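Local coordinates for ferric enterobactin receptor PIRA (Pseudomonas aeruginosa, PDB 5FP2), which probably takes up ferric enterobactin and related iron-siderophore complexes across the bacterial outer membrane, as a TonB-dependent receptor, at residues A[406-414]-A[475-483]; A[61-69]-A[587-595]. All coordinates share one frame; numbering follows the deposited sequence.

Contact 1: residues A[406-414]-A[475-483]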
loop_
_atom_site.group_PDB
_atom_site.type_symbol
_atom_site.label_atom_id
_atom_site.label_comp_id
_atom_site.label_asym_id
_atom_site.label_seq_id
_atom_site.Cartn_x
_atom_site.Cartn_y
_atom_site.Cartn_z
ATOM N N SER A 406 15.528 31.150 8.875
ATOM C CA SER A 406 14.801 30.504 7.783
ATOM C C SER A 406 14.591 29.016 8.065
ATOM O O SER A 406 14.993 28.167 7.264
ATOM C CB SER A 406 15.567 30.673 6.462
ATOM O OG SER A 406 14.948 29.957 5.407
ATOM N N PRO A 407 13.959 28.693 9.211
ATOM C CA PRO A 407 13.817 27.290 9.601
ATOM C C PRO A 407 12.621 26.601 8.944
ATOM O O PRO A 407 12.578 25.367 8.885
ATOM C CB PRO A 407 13.617 27.373 11.113
ATOM C CG PRO A 407 12.934 28.686 11.326
ATOM C CD PRO A 407 13.337 29.600 10.194
ATOM N N LYS A 408 11.673 27.398 8.445
ATOM C CA LYS A 408 10.434 26.868 7.874
ATOM C C LYS A 408 10.538 26.655 6.357
ATOM O O LYS A 408 11.244 27.382 5.652
ATOM C CB LYS A 408 9.254 27.790 8.205
ATOM C CG LYS A 408 8.627 27.491 9.558
ATOM C CD LYS A 408 7.643 28.571 9.990
ATOM C CE LYS A 408 8.354 29.806 10.531
ATOM N NZ LYS A 408 7.444 30.677 11.331
ATOM N N SER A 409 9.838 25.643 5.866
ATOM C CA SER A 409 9.731 25.426 4.439
ATOM C C SER A 409 8.319 25.007 4.090
ATOM O O SER A 409 7.779 24.093 4.700
ATOM C CB SER A 409 10.708 24.338 4.001
ATOM O OG SER A 409 12.041 24.702 4.315
ATOM N N LYS A 410 7.763 25.620 3.049
ATOM C CA LYS A 410 6.422 25.289 2.597
ATOM C C LYS A 410 6.379 24.811 1.143
ATOM O O LYS A 410 7.377 24.853 0.416
ATOM C CB LYS A 410 5.500 26.498 2.759
ATOM C CG LYS A 410 5.974 27.519 3.784
ATOM C CD LYS A 410 5.293 28.874 3.625
ATOM C CE LYS A 410 5.462 29.745 4.859
ATOM N NZ LYS A 410 6.888 29.998 5.201
ATOM N N ALA A 411 5.220 24.288 0.758
ATOM C CA ALA A 411 4.947 23.886 -0.614
ATOM C C ALA A 411 3.441 23.661 -0.720
ATOM O O ALA A 411 2.826 23.110 0.192
ATOM C CB ALA A 411 5.705 22.611 -0.956
ATOM N N GLU A 412 2.846 24.120 -1.817
ATOM C CA GLU A 412 1.430 23.882 -2.078
ATOM C C GLU A 412 1.316 23.018 -3.331
ATOM O O GLU A 412 2.176 23.085 -4.210
ATOM C CB GLU A 412 0.686 25.211 -2.278
ATOM C CG GLU A 412 0.825 26.186 -1.107
ATOM C CD GLU A 412 -0.338 27.169 -0.956
ATOM O OE1 GLU A 412 -0.798 27.753 -1.963
ATOM O OE2 GLU A 412 -0.772 27.405 0.190
ATOM N N ILE A 413 0.276 22.191 -3.402
ATOM C CA ILE A 413 0.020 21.367 -4.585
ATOM C C ILE A 413 -1.440 21.514 -4.991
ATOM O O ILE A 413 -2.330 21.361 -4.161
ATOM C CB ILE A 413 0.296 19.874 -4.309
ATOM C CG1 ILE A 413 1.789 19.630 -4.050
ATOM C CG2 ILE A 413 -0.185 19.006 -5.468
ATOM C CD1 ILE A 413 2.183 19.730 -2.583
ATOM N N ARG A 414 -1.683 21.859 -6.251
ATOM C CA ARG A 414 -3.032 21.830 -6.803
ATOM C C ARG A 414 -3.101 20.754 -7.874
ATOM O O ARG A 414 -2.138 20.554 -8.616
ATOM C CB ARG A 414 -3.381 23.193 -7.411
ATOM C CG ARG A 414 -3.649 24.258 -6.366
ATOM C CD ARG A 414 -3.784 25.665 -6.945
ATOM N NE ARG A 414 -3.882 26.665 -5.872
ATOM C CZ ARG A 414 -2.837 27.315 -5.363
ATOM N NH1 ARG A 414 -1.615 27.103 -5.853
ATOM N NH2 ARG A 414 -3.010 28.203 -4.395
ATOM N N LEU A 475 10.732 18.748 0.417
ATOM C CA LEU A 475 11.294 19.995 0.914
ATOM C C LEU A 475 12.769 19.865 1.282
ATOM O O LEU A 475 13.491 20.868 1.314
ATOM C CB LEU A 475 10.501 20.494 2.128
ATOM C CG LEU A 475 8.979 20.441 1.980
ATOM C CD1 LEU A 475 8.304 21.070 3.182
ATOM C CD2 LEU A 475 8.530 21.132 0.700
ATOM N N TYR A 476 13.209 18.649 1.597
ATOM C CA TYR A 476 14.579 18.454 2.051
ATOM C C TYR A 476 15.519 18.550 0.865
ATOM O O TYR A 476 16.589 19.151 0.956
ATOM C CB TYR A 476 14.729 17.119 2.779
ATOM C CG TYR A 476 14.495 17.227 4.286
ATOM C CD1 TYR A 476 15.364 17.951 5.095
ATOM C CD2 TYR A 476 13.396 16.625 4.891
ATOM C CE1 TYR A 476 15.151 18.056 6.461
ATOM C CE2 TYR A 476 13.170 16.741 6.255
ATOM C CZ TYR A 476 14.059 17.450 7.038
ATOM O OH TYR A 476 13.867 17.568 8.402
ATOM N N GLN A 477 15.011 18.110 -0.280
ATOM C CA GLN A 477 15.806 17.908 -1.506
ATOM C C GLN A 477 15.825 19.155 -2.372
ATOM O O GLN A 477 16.756 19.359 -3.157
ATOM C CB GLN A 477 15.198 16.789 -2.341
ATOM C CG GLN A 477 15.166 15.460 -1.621
ATOM C CD GLN A 477 14.268 14.454 -2.301
ATOM O OE1 GLN A 477 13.167 14.785 -2.739
ATOM N NE2 GLN A 477 14.768 13.234 -2.460
ATOM N N SER A 478 14.762 19.953 -2.263
ATOM C CA SER A 478 14.603 21.114 -3.121
ATOM C C SER A 478 15.130 22.383 -2.449
ATOM O O SER A 478 15.153 23.444 -3.064
ATOM C CB SER A 478 13.141 21.275 -3.545
ATOM O OG SER A 478 12.329 21.704 -2.463
ATOM N N ASN A 479 15.631 22.262 -1.223
ATOM C CA ASN A 479 16.062 23.434 -0.471
ATOM C C ASN A 479 17.516 23.317 -0.031
ATOM O O ASN A 479 17.846 22.475 0.800
ATOM C CB ASN A 479 15.157 23.646 0.747
ATOM C CG ASN A 479 15.507 24.901 1.521
ATOM O OD1 ASN A 479 16.248 25.766 1.037
ATOM N ND2 ASN A 479 14.990 25.002 2.744
ATOM N N PRO A 480 18.386 24.191 -0.565
ATOM C CA PRO A 480 19.826 24.114 -0.314
ATOM C C PRO A 480 20.226 24.419 1.124
ATOM O O PRO A 480 21.377 24.213 1.498
ATOM C CB PRO A 480 20.415 25.181 -1.246
ATOM C CG PRO A 480 19.347 25.489 -2.233
ATOM C CD PRO A 480 18.049 25.249 -1.531
ATOM N N ASN A 481 19.304 24.959 1.909
ATOM C CA ASN A 481 19.617 25.336 3.273
ATOM C C ASN A 481 19.643 24.147 4.217
ATOM O O ASN A 481 20.305 24.198 5.250
ATOM C CB ASN A 481 18.615 26.374 3.751
ATOM C CG ASN A 481 18.590 27.597 2.857
ATOM O OD1 ASN A 481 19.432 27.735 1.963
ATOM N ND2 ASN A 481 17.616 28.485 3.081
ATOM N N TYR A 482 18.961 23.067 3.850
ATOM C CA TYR A 482 18.948 21.863 4.675
ATOM C C TYR A 482 20.138 20.966 4.386
ATOM O O TYR A 482 20.368 20.572 3.240
ATOM C CB TYR A 482 17.666 21.068 4.454
ATOM C CG TYR A 482 16.437 21.745 4.998
ATOM C CD1 TYR A 482 16.400 22.236 6.310
ATOM C CD2 TYR A 482 15.319 21.927 4.200
ATOM C CE1 TYR A 482 15.282 22.894 6.808
ATOM C CE2 TYR A 482 14.193 22.569 4.695
ATOM C CZ TYR A 482 14.178 23.044 5.998
ATOM O OH TYR A 482 13.051 23.651 6.489
ATOM N N LEU A 483 20.847 20.591 5.446
ATOM C CA LEU A 483 21.966 19.660 5.340
ATOM C C LEU A 483 21.772 18.449 6.259
ATOM O O LEU A 483 21.558 18.591 7.469
ATOM C CB LEU A 483 23.286 20.389 5.639
ATOM C CG LEU A 483 23.174 21.666 6.475
ATOM C CD1 LEU A 483 23.056 21.319 7.951
ATOM C CD2 LEU A 483 24.345 22.606 6.227
#
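Ser409 and Tyr482 meet hydroxyl to hydroxyl, with 2.6 Å between Ser409 OG and Tyr482 OH; the positions do not say which hydroxyl gives its proton. Tyr482 could instead spend its own on Pro407 O, 3.0 Å from Tyr482 OH. Both partners approach at the edge of the tyrosine ring, near its plane, and Ser409 CB lies in that plane. One face of the ring is approached by Tyr476, whose CE1 sits 4.2 Å above the ring plane of Tyr482 and toward its rim. Ser409 OG stands beside its own backbone N (chi1 -59°), a setting that brings it to the phenol end and also within range of Asn479. There Asn479 ND2 gives a weak hydrogen bond to Ser409 OG at 3.4 Å, the N-H...O angle being only 124°.

Strand 408-423 is a wall strand of the 22-stranded barrel, and 475-483 belongs to the long connection after strand 460-471, probably on the extracellular side as in other TonB-dependent receptors. Residues 479-482 form a type I turn. With CG of Asn479 anti to its backbone N (chi1 -177°), OD1 accepts from Asn481 N at 3.3 Å, making an Asx turn in which the donor stands well above the carbonyl plane. The same amide holds the turn through OD1 and reaches the strand only weakly through ND2.

Towards Ala411 van der Waals packing takes over, first on a carbonyl and then on a methyl. The two methyls of Leu475 spread along one face of the strand, CD1 3.4 Å from Ser409 O and CD2 3.6 Å from Ala411 CB. Ser409 and Ala411, two positions apart, direct their CB atoms to the same side, toward the loop. Leu475 also touches Leu380 on the neighbouring strand 367-381.

Contact 2: residues A[61-69]-A[587-595]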
loop_
_atom_site.group_PDB
_atom_site.type_symbol
_atom_site.label_atom_id
_atom_site.label_comp_id
_atom_site.label_asym_id
_atom_site.label_seq_id
_atom_site.Cartn_x
_atom_site.Cartn_y
_atom_site.Cartn_z
ATOM N N ILE A 61 2.917 -7.729 1.617
ATOM C CA ILE A 61 2.733 -7.002 0.372
ATOM C C ILE A 61 3.835 -7.332 -0.614
ATOM O O ILE A 61 3.581 -7.384 -1.822
ATOM C CB ILE A 61 2.668 -5.485 0.627
ATOM C CG1 ILE A 61 1.278 -5.104 1.141
ATOM C CG2 ILE A 61 3.029 -4.700 -0.624
ATOM C CD1 ILE A 61 1.289 -3.846 1.978
ATOM N N ARG A 62 5.019 -7.661 -0.100
ATOM C CA ARG A 62 6.157 -8.033 -0.962
ATOM C C ARG A 62 5.997 -9.351 -1.703
ATOM O O ARG A 62 6.920 -9.778 -2.373
ATOM C CB ARG A 62 7.455 -8.104 -0.145
ATOM C CG ARG A 62 7.522 -9.263 0.846
ATOM C CD ARG A 62 8.963 -9.659 1.178
ATOM N NE ARG A 62 9.067 -10.948 1.864
ATOM C CZ ARG A 62 9.132 -12.129 1.252
ATOM N NH1 ARG A 62 9.180 -12.202 -0.074
ATOM N NH2 ARG A 62 9.234 -13.245 1.969
ATOM N N THR A 63 4.908 -10.071 -1.470
ATOM C CA THR A 63 4.706 -11.345 -2.142
ATOM C C THR A 63 3.898 -11.173 -3.434
ATOM O O THR A 63 3.827 -12.069 -4.288
ATOM C CB THR A 63 4.039 -12.371 -1.207
ATOM O OG1 THR A 63 2.742 -11.917 -0.818
ATOM C CG2 THR A 63 4.886 -12.591 0.027
ATOM N N MET A 64 3.356 -9.975 -3.610
ATOM C CA MET A 64 2.577 -9.658 -4.796
ATOM C C MET A 64 3.530 -9.424 -5.957
ATOM O O MET A 64 4.651 -8.966 -5.756
ATOM C CB MET A 64 1.731 -8.405 -4.552
ATOM C CG MET A 64 0.755 -8.475 -3.370
ATOM S SD MET A 64 -0.510 -9.763 -3.562
ATOM C CE MET A 64 0.386 -11.239 -3.086
ATOM N N PRO A 65 3.108 -9.803 -7.169
ATOM C CA PRO A 65 3.917 -9.735 -8.383
ATOM C C PRO A 65 4.336 -8.315 -8.740
ATOM O O PRO A 65 3.491 -7.427 -8.751
ATOM C CB PRO A 65 2.968 -10.278 -9.449
ATOM C CG PRO A 65 2.049 -11.184 -8.704
ATOM C CD PRO A 65 1.810 -10.451 -7.422
ATOM N N GLY A 66 5.635 -8.079 -8.891
ATOM C CA GLY A 66 6.156 -6.742 -9.183
ATOM C C GLY A 66 6.497 -5.894 -7.957
ATOM O O GLY A 66 6.799 -4.710 -8.078
ATOM N N VAL A 67 6.511 -6.508 -6.777
ATOM C CA VAL A 67 6.768 -5.807 -5.535
ATOM C C VAL A 67 7.964 -6.373 -4.807
ATOM O O VAL A 67 7.935 -7.520 -4.402
ATOM C CB VAL A 67 5.590 -6.015 -4.603
ATOM C CG1 VAL A 67 5.703 -5.086 -3.394
ATOM C CG2 VAL A 67 4.307 -5.779 -5.375
ATOM N N ASN A 68 9.001 -5.576 -4.596
ATOM C CA ASN A 68 10.137 -6.028 -3.792
ATOM C C ASN A 68 10.313 -5.083 -2.605
ATOM O O ASN A 68 9.775 -3.982 -2.617
ATOM C CB ASN A 68 11.439 -6.082 -4.618
ATOM C CG ASN A 68 11.296 -6.830 -5.953
ATOM O OD1 ASN A 68 10.360 -7.606 -6.177
ATOM N ND2 ASN A 68 12.265 -6.621 -6.836
ATOM N N LEU A 69 11.021 -5.536 -1.569
ATOM C CA LEU A 69 11.533 -4.652 -0.530
ATOM C C LEU A 69 12.986 -4.294 -0.819
ATOM O O LEU A 69 13.828 -5.181 -0.975
ATOM C CB LEU A 69 11.487 -5.336 0.836
ATOM C CG LEU A 69 10.159 -5.872 1.382
ATOM C CD1 LEU A 69 10.278 -6.231 2.856
ATOM C CD2 LEU A 69 9.020 -4.902 1.186
ATOM N N SER A 587 -0.212 -21.961 -5.332
ATOM C CA SER A 587 -0.229 -20.618 -5.873
ATOM C C SER A 587 1.172 -20.073 -5.934
ATOM O O SER A 587 1.912 -20.141 -4.940
ATOM C CB SER A 587 -1.059 -19.699 -4.990
ATOM O OG SER A 587 -1.869 -18.918 -5.845
ATOM N N THR A 588 1.497 -19.414 -7.034
ATOM C CA THR A 588 2.823 -18.866 -7.151
ATOM C C THR A 588 2.803 -17.546 -7.910
ATOM O O THR A 588 1.957 -17.313 -8.782
ATOM C CB THR A 588 3.759 -19.895 -7.814
ATOM O OG1 THR A 588 5.129 -19.474 -7.721
ATOM C CG2 THR A 588 3.371 -20.078 -9.242
ATOM N N ASN A 589 3.705 -16.664 -7.494
ATOM C CA ASN A 589 3.720 -15.273 -7.902
ATOM C C ASN A 589 5.147 -14.928 -8.257
ATOM O O ASN A 589 6.045 -15.077 -7.427
ATOM C CB ASN A 589 3.282 -14.390 -6.737
ATOM C CG ASN A 589 1.776 -14.303 -6.596
ATOM O OD1 ASN A 589 1.033 -14.886 -7.392
ATOM N ND2 ASN A 589 1.318 -13.601 -5.553
ATOM N N LEU A 590 5.349 -14.450 -9.478
ATOM C CA LEU A 590 6.674 -14.362 -10.061
ATOM C C LEU A 590 6.963 -12.914 -10.388
ATOM O O LEU A 590 6.085 -12.212 -10.885
ATOM C CB LEU A 590 6.713 -15.198 -11.337
ATOM C CG LEU A 590 7.821 -14.905 -12.360
ATOM C CD1 LEU A 590 9.158 -15.489 -11.899
ATOM C CD2 LEU A 590 7.467 -15.431 -13.745
ATOM N N THR A 591 8.133 -12.417 -10.002
ATOM C CA THR A 591 8.571 -11.117 -10.507
ATOM C C THR A 591 9.950 -11.232 -11.110
ATOM O O THR A 591 10.860 -11.783 -10.493
ATOM C CB THR A 591 8.620 -10.021 -9.428
ATOM O OG1 THR A 591 7.309 -9.802 -8.898
ATOM C CG2 THR A 591 9.135 -8.708 -10.031
ATOM N N TYR A 592 10.095 -10.738 -12.334
ATOM C CA TYR A 592 11.344 -10.870 -13.069
ATOM C C TYR A 592 11.653 -9.537 -13.741
ATOM O O TYR A 592 10.896 -9.105 -14.600
ATOM C CB TYR A 592 11.204 -11.969 -14.124
ATOM C CG TYR A 592 12.459 -12.192 -14.934
ATOM C CD1 TYR A 592 12.825 -11.301 -15.932
ATOM C CD2 TYR A 592 13.275 -13.296 -14.705
ATOM C CE1 TYR A 592 13.970 -11.496 -16.680
ATOM C CE2 TYR A 592 14.431 -13.493 -15.434
ATOM C CZ TYR A 592 14.771 -12.589 -16.420
ATOM O OH TYR A 592 15.910 -12.795 -17.156
ATOM N N MET A 593 12.759 -8.891 -13.378
ATOM C CA MET A 593 13.149 -7.669 -14.077
ATOM C C MET A 593 14.602 -7.564 -14.511
ATOM O O MET A 593 15.503 -7.974 -13.783
ATOM C CB MET A 593 12.849 -6.421 -13.255
ATOM C CG MET A 593 12.073 -6.633 -11.980
ATOM S SD MET A 593 11.776 -5.016 -11.268
ATOM C CE MET A 593 10.866 -5.540 -9.822
ATOM N N LEU A 594 14.798 -6.779 -15.572
ATOM C CA LEU A 594 16.093 -6.216 -15.943
ATOM C C LEU A 594 16.088 -4.678 -15.867
ATOM O O LEU A 594 15.186 -4.033 -16.408
ATOM C CB LEU A 594 16.416 -6.625 -17.376
ATOM C CG LEU A 594 15.652 -7.864 -17.836
ATOM C CD1 LEU A 594 15.563 -7.918 -19.355
ATOM C CD2 LEU A 594 16.303 -9.118 -17.271
ATOM N N GLN A 595 17.130 -4.090 -15.284
ATOM C CA GLN A 595 17.297 -2.630 -15.295
ATOM C C GLN A 595 18.612 -2.224 -15.950
ATOM O O GLN A 595 19.558 -2.994 -15.939
ATOM C CB GLN A 595 17.239 -2.036 -13.878
ATOM C CG GLN A 595 16.936 -3.014 -12.754
ATOM C CD GLN A 595 16.066 -2.411 -11.661
ATOM O OE1 GLN A 595 15.664 -1.241 -11.724
ATOM N NE2 GLN A 595 15.764 -3.216 -10.651
#
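This contact belongs to the plug-to-barrel interface of a TonB-dependent receptor: Thr63, Pro65 and Gly66 of the plug press on Asn589 and Thr591 of barrel strand 584-595. Asn589 ND2 donates to Thr63 O at 3.2 Å, with an N-H...O angle of 158°. Thr63 O lies close to the amide plane of Asn589, whereas ND2 approaches from above the plane of the Thr63 carbonyl. Pro65 slants across the same amide, its CG 3.8 Å from Asn589 CG, and Met64, its chain folded at the middle torsions, lies alongside with CE 3.5 Å from Asn589 ND2. Gln36 of strand 36-37 touches all three of these side chains.

Residues 64-67 form a type II turn with Pro65 and Gly66 at its corners, and the turn leads into strand 67-69, which runs at 76° to the barrel strand. At the turn Gly66 N points at Thr591 OG1 as a hydrogen-bond donor would, but the modelled separation is implausibly short, so the details of this bond are doubtful. Thr591 uses both branches: with OG1 beside its backbone N (chi1 -62°), CG2 falls 3.7 Å from Gly66 CA. Beyond it the outstretched thioether of Met593 meets Asn68 from the opposite direction, with Met593 CE 4.1 Å from Asn68 CG.

Overall arrangement
Both contacts bring a segment that is not itself part of the barrel sheet against a strand of that closed sheet, with centres 35 Å and nearest atoms about 17 Å apart. Contact 2, 14 Å from the chain centre, is buried and joins two domains; contact 1, 26 Å out, is partly buried and joins a barrel loop to the barrel wall. The surface buried between the segments is similar, 318 Å² at contact 1 and 326 Å² at contact 2. Contact 1 pairs serine and tyrosine hydroxyls, with a carbonyl, a weakly bound amide and a leucine-alanine patch beside them; at contact 2 barrel side chains engage backbone groups of a plug turn, Pro65 and Met64 packing on Asn589 and Met593 on Asn68.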